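PDB 2W4S: ankyrin-repeat protein from Cryptosporidium parvum, which probably binds RNA through a helical domain of the PHAX family, the adapter family that carries snRNA and snoRNA during their transport. Local coordinates for residues 54-58 / 59-63; 41-44 / 45-49; 81-84 / 85-88. One frame throughout, in Å; residues are numbered along the deposited sequence.

Contact 1 (54-58 / 59-63); sequences LLTAD and MSRRK
A hairpin-like loop between helix 24-50 and helix 65-78 folds back so that L55 and R62 form a single beta bridge, their CA atoms 4.3 Å apart. Two backbone bonds flank that pair: K63 N donates to L54 O at 2.7 Å, and T56 N meets R61 O almost straight, with 171° at the hydrogen. At the far end T56-M59 is a type I turn, in which M59 N donates to T56 O at 2.9 Å. S60 OG donates to D58 OD1 at 2.6 Å from above the carboxylate plane, while T56 OG1 donates to D58 OD2 at 2.6 Å on the syn side, so each carboxylate oxygen takes one hydroxyl. At T56, chi1 of 55° sets CG2 anti to the carbonyl carbon, and the side chain crosses R61 at about a right angle, CG2 over the guanidinium centre, 3.6 Å from R61 CZ. L55 CD2 packs on M59 CG at 3.8 Å. K63 runs its chain past L54 CB, and its NZ makes a weak bond to L55 O. R62 NH1 forms a salt bridge with E49 OE1 of helix 24-50. The geometry is that of a short antiparallel hairpin-like loop: one non-hydrogen-bonded pair, L55-R62, and a type I turn.

Contact 2 (41-44 / 45-49); sequences LYEN and AMKVE
One face of the Y42 ring carries the methyl of M46: CE lies 3.7 Å from the ring centroid and 24° off the normal, a CH-pi contact offset toward the rim, with CE2 as its nearest ring atom at 3.4 Å. The sulfur follows obliquely, SD being 4.1 Å from the centroid and closer to the hydroxyl end, which makes the pair a Met-aromatic contact. M46 achieves this by running extended through chi2 and bending at chi3 (-59°), which folds CE back over the ring. Both residues sit one turn apart on helix 24-50, where M46 N donates to Y42 O at 2.9 Å in the regular i to i+4 pattern; K47 N to E43 O, at 2.8 Å, continues it. This helix side is a dimer surface: Y42 OH is hydrogen-bonded to Y42 OH of the second subunit, and Y42 and M46 each pack on the other residue's counterpart there. The neighbouring i to i+4 pair, E43 and K47, crosses with both chains extended beyond CG. E43 OE2 touches K47 CE at 3.3 Å, whereas the salt bridge to K47 NZ is long at 3.7 Å. E43 OE2 is also hydrogen-bonded to T16 OG1 of the second subunit.

Contact 3 (81-84 / 85-88); sequences QITI and QEWN
T83 and E86 exchange bonds in both directions, side chain to backbone each time, which defines a capping box at the start of helix 84-91. E86 N donates to the N-cap hydroxyl T83 OG1 at 2.8 Å. In return T83 N donates to E86 OE1 at 3.2 Å and 166°, approaching from above the carboxylate plane. E86 extends beyond CG so that its carboxylate reaches back past the T83 hydroxyl. The negative group at the helix N-terminus would probably also interact favourably with the helix dipole. W87 N then begins the i to i+4 series by donating to T83 O at 2.9 Å. Next to the box, I82 CG2 packs on E86 CB at 3.7 Å, and I82 also touches L73 of helix 65-78 and I33 of helix 24-50, tying the cap to the helical core. The first-turn carbonyl I84 O accepts twice from N88: from its backbone N at 3.0 Å, and from the side-chain ND2 at 3.1 Å, which comes from above the carbonyl plane while I84 O lies within 8° of the N88 amide plane.

Along the chain the order is contact 2, contact 1, contact 3, all within the PHAX-type RNA-binding domain, which is mostly helical. Contact 2 belongs to helix 24-50; contact 1 lies in the loop leading from it to helix 65-78, and contact 3 opens helix 84-91. Contacts 1 and 2, with centres about 16 Å apart, touch directly: R62 NH1 forms a salt bridge with E49 OE1 at 3.1 Å, and L54 packs on V48. Contact 3 stands apart, its centre about 25 Å from contact 1 and 21 Å from contact 2, across the chain's centre from the latter. Helix 65-78 connects them, touching side chains of all three, while the subunit interface involves contact 2 alone.

Contact 1 (54-58 / 59-63)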
loop_
_atom_site.group_PDB
_atom_site.type_symbol
_atom_site.label_atom_id
_atom_site.label_comp_id
_atom_site.label_asym_id
_atom_site.label_seq_id
_atom_site.Cartn_x
_atom_site.Cartn_y
_atom_site.Cartn_z
ATOM N N LEU C 54 1.465 10.928 -14.524
ATOM C CA LEU C 54 2.289 12.025 -15.058
ATOM C C LEU C 54 2.948 11.521 -16.334
ATOM O O LEU C 54 3.086 10.308 -16.530
ATOM C CB LEU C 54 3.385 12.466 -14.067
ATOM C CG LEU C 54 2.958 12.981 -12.680
ATOM C CD1 LEU C 54 4.119 12.979 -11.684
ATOM C CD2 LEU C 54 2.317 14.368 -12.753
ATOM N N LEU C 55 3.330 12.453 -17.201
ATOM C CA LEU C 55 4.056 12.130 -18.399
ATOM C C LEU C 55 5.543 12.070 -18.088
ATOM O O LEU C 55 6.046 12.755 -17.190
ATOM C CB LEU C 55 3.791 13.184 -19.486
ATOM C CG LEU C 55 2.644 13.014 -20.510
ATOM C CD1 LEU C 55 1.582 11.994 -20.087
ATOM C CD2 LEU C 55 2.013 14.363 -20.872
ATOM N N THR C 56 6.248 11.227 -18.834
ATOM C CA THR C 56 7.700 11.303 -18.902
ATOM C C THR C 56 8.082 12.666 -19.496
ATOM O O THR C 56 7.232 13.365 -20.058
ATOM C CB THR C 56 8.251 10.174 -19.784
ATOM O OG1 THR C 56 7.627 10.221 -21.068
ATOM C CG2 THR C 56 7.960 8.836 -19.155
ATOM N N ALA C 57 9.360 13.026 -19.392
ATOM C CA ALA C 57 9.852 14.313 -19.881
ATOM C C ALA C 57 9.699 14.453 -21.389
ATOM O O ALA C 57 9.586 15.566 -21.900
ATOM C CB ALA C 57 11.315 14.510 -19.477
ATOM N N ASP C 58 9.726 13.330 -22.101
ATOM C CA ASP C 58 9.555 13.347 -23.549
ATOM C C ASP C 58 8.087 13.226 -23.957
ATOM O O ASP C 58 7.761 13.260 -25.145
ATOM C CB ASP C 58 10.413 12.269 -24.228
ATOM C CG ASP C 58 9.941 10.862 -23.927
ATOM O OD1 ASP C 58 9.895 10.057 -24.867
ATOM O OD2 ASP C 58 9.631 10.548 -22.760
ATOM N N MET C 59 7.213 13.096 -22.957
ATOM C CA MET C 59 5.759 13.085 -23.153
ATOM C C MET C 59 5.247 11.947 -24.044
ATOM O O MET C 59 4.178 12.056 -24.652
ATOM C CB MET C 59 5.271 14.438 -23.684
ATOM C CG MET C 59 5.149 15.531 -22.625
ATOM S SD MET C 59 4.540 17.062 -23.377
ATOM C CE MET C 59 2.906 16.574 -23.966
ATOM N N SER C 60 6.007 10.853 -24.098
ATOM C CA SER C 60 5.677 9.737 -24.981
ATOM C C SER C 60 4.876 8.685 -24.246
ATOM O O SER C 60 4.130 7.931 -24.854
ATOM C CB SER C 60 6.937 9.130 -25.602
ATOM O OG SER C 60 7.774 8.569 -24.609
ATOM N N ARG C 61 5.031 8.627 -22.932
ATOM C CA ARG C 61 4.163 7.774 -22.133
ATOM C C ARG C 61 3.972 8.329 -20.734
ATOM O O ARG C 61 4.582 9.324 -20.355
ATOM C CB ARG C 61 4.706 6.345 -22.074
ATOM C CG ARG C 61 6.195 6.277 -21.939
ATOM C CD ARG C 61 6.632 5.006 -21.257
ATOM N NE ARG C 61 8.016 5.137 -20.789
ATOM C CZ ARG C 61 8.385 5.267 -19.512
ATOM N NH1 ARG C 61 7.479 5.266 -18.533
ATOM N NH2 ARG C 61 9.676 5.390 -19.210
ATOM N N ARG C 62 3.085 7.691 -19.992
ATOM C CA ARG C 62 2.945 7.931 -18.585
ATOM C C ARG C 62 4.209 7.445 -17.903
ATOM O O ARG C 62 4.835 6.516 -18.364
ATOM C CB ARG C 62 1.802 7.099 -18.060
ATOM C CG ARG C 62 0.476 7.783 -17.938
ATOM C CD ARG C 62 -0.083 7.256 -16.646
ATOM N NE ARG C 62 -1.527 7.104 -16.631
ATOM C CZ ARG C 62 -2.204 6.629 -15.585
ATOM N NH1 ARG C 62 -1.569 6.255 -14.469
ATOM N NH2 ARG C 62 -3.523 6.538 -15.649
ATOM N N LYS C 63 4.593 8.080 -16.810
ATOM C CA LYS C 63 5.603 7.538 -15.939
ATOM C C LYS C 63 4.999 6.297 -15.298
ATOM O O LYS C 63 3.811 6.286 -14.965
ATOM C CB LYS C 63 5.896 8.537 -14.835
ATOM C CG LYS C 63 6.815 9.692 -15.183
ATOM C CD LYS C 63 6.753 10.682 -14.051
ATOM C CE LYS C 63 8.058 11.322 -13.782
ATOM N NZ LYS C 63 8.470 12.305 -14.805
HETATM O O HOH W 1 2.113 8.312 -14.417
#

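Contact 2 (41-44 / 45-49)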
loop_
_atom_site.group_PDB
_atom_site.type_symbol
_atom_site.label_atom_id
_atom_site.label_comp_id
_atom_site.label_asym_id
_atom_site.label_seq_id
_atom_site.Cartn_x
_atom_site.Cartn_y
_atom_site.Cartn_z
ATOM N N LEU C 41 4.262 8.674 1.037
ATOM C CA LEU C 41 4.808 8.849 -0.318
ATOM C C LEU C 41 4.186 7.832 -1.320
ATOM O O LEU C 41 3.887 8.169 -2.474
ATOM C CB LEU C 41 6.326 8.696 -0.257
ATOM C CG LEU C 41 7.300 9.412 -1.180
ATOM C CD1 LEU C 41 7.067 10.938 -1.226
ATOM C CD2 LEU C 41 8.677 9.113 -0.657
ATOM N N TYR C 42 4.014 6.590 -0.858
ATOM C CA TYR C 42 3.455 5.504 -1.669
ATOM C C TYR C 42 2.010 5.843 -1.995
ATOM O O TYR C 42 1.585 5.793 -3.152
ATOM C CB TYR C 42 3.584 4.171 -0.926
ATOM C CG TYR C 42 2.798 3.042 -1.536
ATOM C CD1 TYR C 42 2.957 2.718 -2.867
ATOM C CD2 TYR C 42 1.901 2.297 -0.778
ATOM C CE1 TYR C 42 2.240 1.709 -3.441
ATOM C CE2 TYR C 42 1.160 1.247 -1.351
ATOM C CZ TYR C 42 1.343 0.967 -2.682
ATOM O OH TYR C 42 0.670 -0.045 -3.291
ATOM N N GLU C 43 1.288 6.262 -0.958
ATOM C CA GLU C 43 -0.082 6.728 -1.099
ATOM C C GLU C 43 -0.222 7.878 -2.077
ATOM O O GLU C 43 -1.136 7.857 -2.932
ATOM C CB GLU C 43 -0.653 7.168 0.237
ATOM C CG GLU C 43 -2.070 7.624 0.061
ATOM C CD GLU C 43 -2.609 8.382 1.238
ATOM O OE1 GLU C 43 -1.810 8.874 2.083
ATOM O OE2 GLU C 43 -3.859 8.479 1.306
ATOM N N ASN C 44 0.661 8.876 -1.945
ATOM C CA ASN C 44 0.632 10.061 -2.799
ATOM C C ASN C 44 0.892 9.719 -4.237
ATOM O O ASN C 44 0.256 10.281 -5.115
ATOM C CB ASN C 44 1.608 11.125 -2.309
ATOM C CG ASN C 44 1.117 11.828 -1.051
ATOM O OD1 ASN C 44 -0.087 12.031 -0.872
ATOM N ND2 ASN C 44 2.041 12.169 -0.149
ATOM N N ALA C 45 1.814 8.783 -4.465
ATOM C CA ALA C 45 2.112 8.240 -5.802
ATOM C C ALA C 45 0.887 7.568 -6.364
ATOM O O ALA C 45 0.595 7.704 -7.556
ATOM C CB ALA C 45 3.263 7.244 -5.753
ATOM N N MET C 46 0.172 6.833 -5.503
ATOM C CA MET C 46 -1.103 6.196 -5.896
ATOM C C MET C 46 -2.169 7.217 -6.249
ATOM O O MET C 46 -2.888 7.012 -7.212
ATOM C CB MET C 46 -1.605 5.219 -4.833
ATOM C CG MET C 46 -0.964 3.823 -4.902
ATOM S SD MET C 46 -1.667 2.555 -3.793
ATOM C CE MET C 46 -1.434 3.318 -2.164
ATOM N N LYS C 47 -2.252 8.325 -5.499
ATOM C CA LYS C 47 -3.263 9.389 -5.779
ATOM C C LYS C 47 -3.040 10.032 -7.125
ATOM O O LYS C 47 -3.999 10.235 -7.903
ATOM C CB LYS C 47 -3.272 10.481 -4.716
ATOM C CG LYS C 47 -3.809 10.010 -3.406
ATOM C CD LYS C 47 -4.011 11.128 -2.434
ATOM C CE LYS C 47 -4.576 10.525 -1.149
ATOM N NZ LYS C 47 -5.153 11.545 -0.242
ATOM N N VAL C 48 -1.770 10.314 -7.399
ATOM C CA VAL C 48 -1.322 10.780 -8.701
ATOM C C VAL C 48 -1.683 9.783 -9.798
ATOM O O VAL C 48 -2.164 10.183 -10.863
ATOM C CB VAL C 48 0.228 11.076 -8.731
ATOM C CG1 VAL C 48 0.660 11.437 -10.131
ATOM C CG2 VAL C 48 0.587 12.200 -7.791
ATOM N N GLU C 49 -1.443 8.492 -9.558
ATOM C CA GLU C 49 -1.838 7.491 -10.533
ATOM C C GLU C 49 -3.360 7.501 -10.716
ATOM O O GLU C 49 -3.829 7.449 -11.852
ATOM C CB GLU C 49 -1.288 6.111 -10.193
ATOM C CG GLU C 49 0.247 6.020 -10.353
ATOM C CD GLU C 49 0.698 6.089 -11.817
ATOM O OE1 GLU C 49 0.575 5.075 -12.548
ATOM O OE2 GLU C 49 1.175 7.163 -12.242
#

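Contact 3 (81-84 / 85-88)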
loop_
_atom_site.group_PDB
_atom_site.type_symbol
_atom_site.label_atom_id
_atom_site.label_comp_id
_atom_site.label_asym_id
_atom_site.label_seq_id
_atom_site.Cartn_x
_atom_site.Cartn_y
_atom_site.Cartn_z
ATOM N N GLN C 81 13.162 18.490 2.956
ATOM C CA GLN C 81 12.691 17.455 3.894
ATOM C C GLN C 81 13.718 16.345 4.051
ATOM O O GLN C 81 13.832 15.723 5.101
ATOM C CB GLN C 81 11.353 16.870 3.434
ATOM C CG GLN C 81 10.150 17.762 3.673
ATOM C CD GLN C 81 10.112 18.275 5.080
ATOM O OE1 GLN C 81 9.986 17.497 6.034
ATOM N NE2 GLN C 81 10.257 19.596 5.237
ATOM N N ILE C 82 14.466 16.124 2.981
ATOM C CA ILE C 82 15.546 15.144 2.903
ATOM C C ILE C 82 16.753 16.009 2.564
ATOM O O ILE C 82 16.610 16.897 1.746
ATOM C CB ILE C 82 15.245 14.133 1.764
ATOM C CG1 ILE C 82 14.255 13.106 2.241
ATOM C CG2 ILE C 82 16.475 13.408 1.271
ATOM C CD1 ILE C 82 13.707 12.227 1.108
ATOM N N THR C 83 17.914 15.772 3.185
ATOM C CA THR C 83 19.152 16.505 2.834
ATOM C C THR C 83 19.742 15.975 1.530
ATOM O O THR C 83 19.375 14.891 1.075
ATOM C CB THR C 83 20.259 16.340 3.886
ATOM O OG1 THR C 83 20.711 14.979 3.872
ATOM C CG2 THR C 83 19.787 16.745 5.292
ATOM N N ILE C 84 20.676 16.722 0.945
ATOM C CA ILE C 84 21.373 16.265 -0.269
ATOM C C ILE C 84 22.154 14.988 0.016
ATOM O O ILE C 84 22.046 14.036 -0.736
ATOM C CB ILE C 84 22.345 17.312 -0.878
ATOM C CG1 ILE C 84 21.604 18.549 -1.397
ATOM C CG2 ILE C 84 23.155 16.692 -1.995
ATOM C CD1 ILE C 84 20.551 18.269 -2.441
ATOM N N GLN C 85 22.921 14.970 1.097
ATOM C CA GLN C 85 23.576 13.746 1.558
ATOM C C GLN C 85 22.612 12.556 1.665
ATOM O O GLN C 85 22.934 11.470 1.197
ATOM C CB GLN C 85 24.271 13.977 2.887
ATOM C CG GLN C 85 25.782 14.073 2.782
ATOM C CD GLN C 85 26.278 15.169 1.820
ATOM O OE1 GLN C 85 26.570 14.887 0.649
ATOM N NE2 GLN C 85 26.395 16.413 2.319
ATOM N N GLU C 86 21.437 12.757 2.263
ATOM C CA GLU C 86 20.472 11.675 2.355
ATOM C C GLU C 86 19.958 11.229 0.985
ATOM O O GLU C 86 19.704 10.053 0.760
ATOM C CB GLU C 86 19.314 12.031 3.290
ATOM C CG GLU C 86 19.732 12.070 4.746
ATOM C CD GLU C 86 18.657 12.622 5.662
ATOM O OE1 GLU C 86 17.697 13.258 5.204
ATOM O OE2 GLU C 86 18.767 12.400 6.874
ATOM N N TRP C 87 19.826 12.170 0.066
ATOM C CA TRP C 87 19.360 11.846 -1.276
ATOM C C TRP C 87 20.373 10.979 -2.042
ATOM O O TRP C 87 20.003 10.100 -2.803
ATOM C CB TRP C 87 19.019 13.148 -1.997
ATOM C CG TRP C 87 18.816 13.109 -3.499
ATOM C CD1 TRP C 87 19.676 13.597 -4.439
ATOM C CD2 TRP C 87 17.678 12.601 -4.219
ATOM N NE1 TRP C 87 19.156 13.428 -5.691
ATOM C CE2 TRP C 87 17.934 12.814 -5.598
ATOM C CE3 TRP C 87 16.464 12.010 -3.838
ATOM C CZ2 TRP C 87 17.013 12.450 -6.617
ATOM C CZ3 TRP C 87 15.520 11.647 -4.864
ATOM C CH2 TRP C 87 15.811 11.864 -6.229
ATOM N N ASN C 88 21.647 11.244 -1.826
ATOM C CA ASN C 88 22.712 10.474 -2.409
ATOM C C ASN C 88 22.807 9.070 -1.814
ATOM O O ASN C 88 23.078 8.121 -2.548
ATOM C CB ASN C 88 24.035 11.227 -2.274
ATOM C CG ASN C 88 24.248 12.227 -3.393
ATOM O OD1 ASN C 88 25.008 11.963 -4.317
ATOM N ND2 ASN C 88 23.564 13.375 -3.332
HETATM O O HOH W 2 15.124 13.547 7.419
#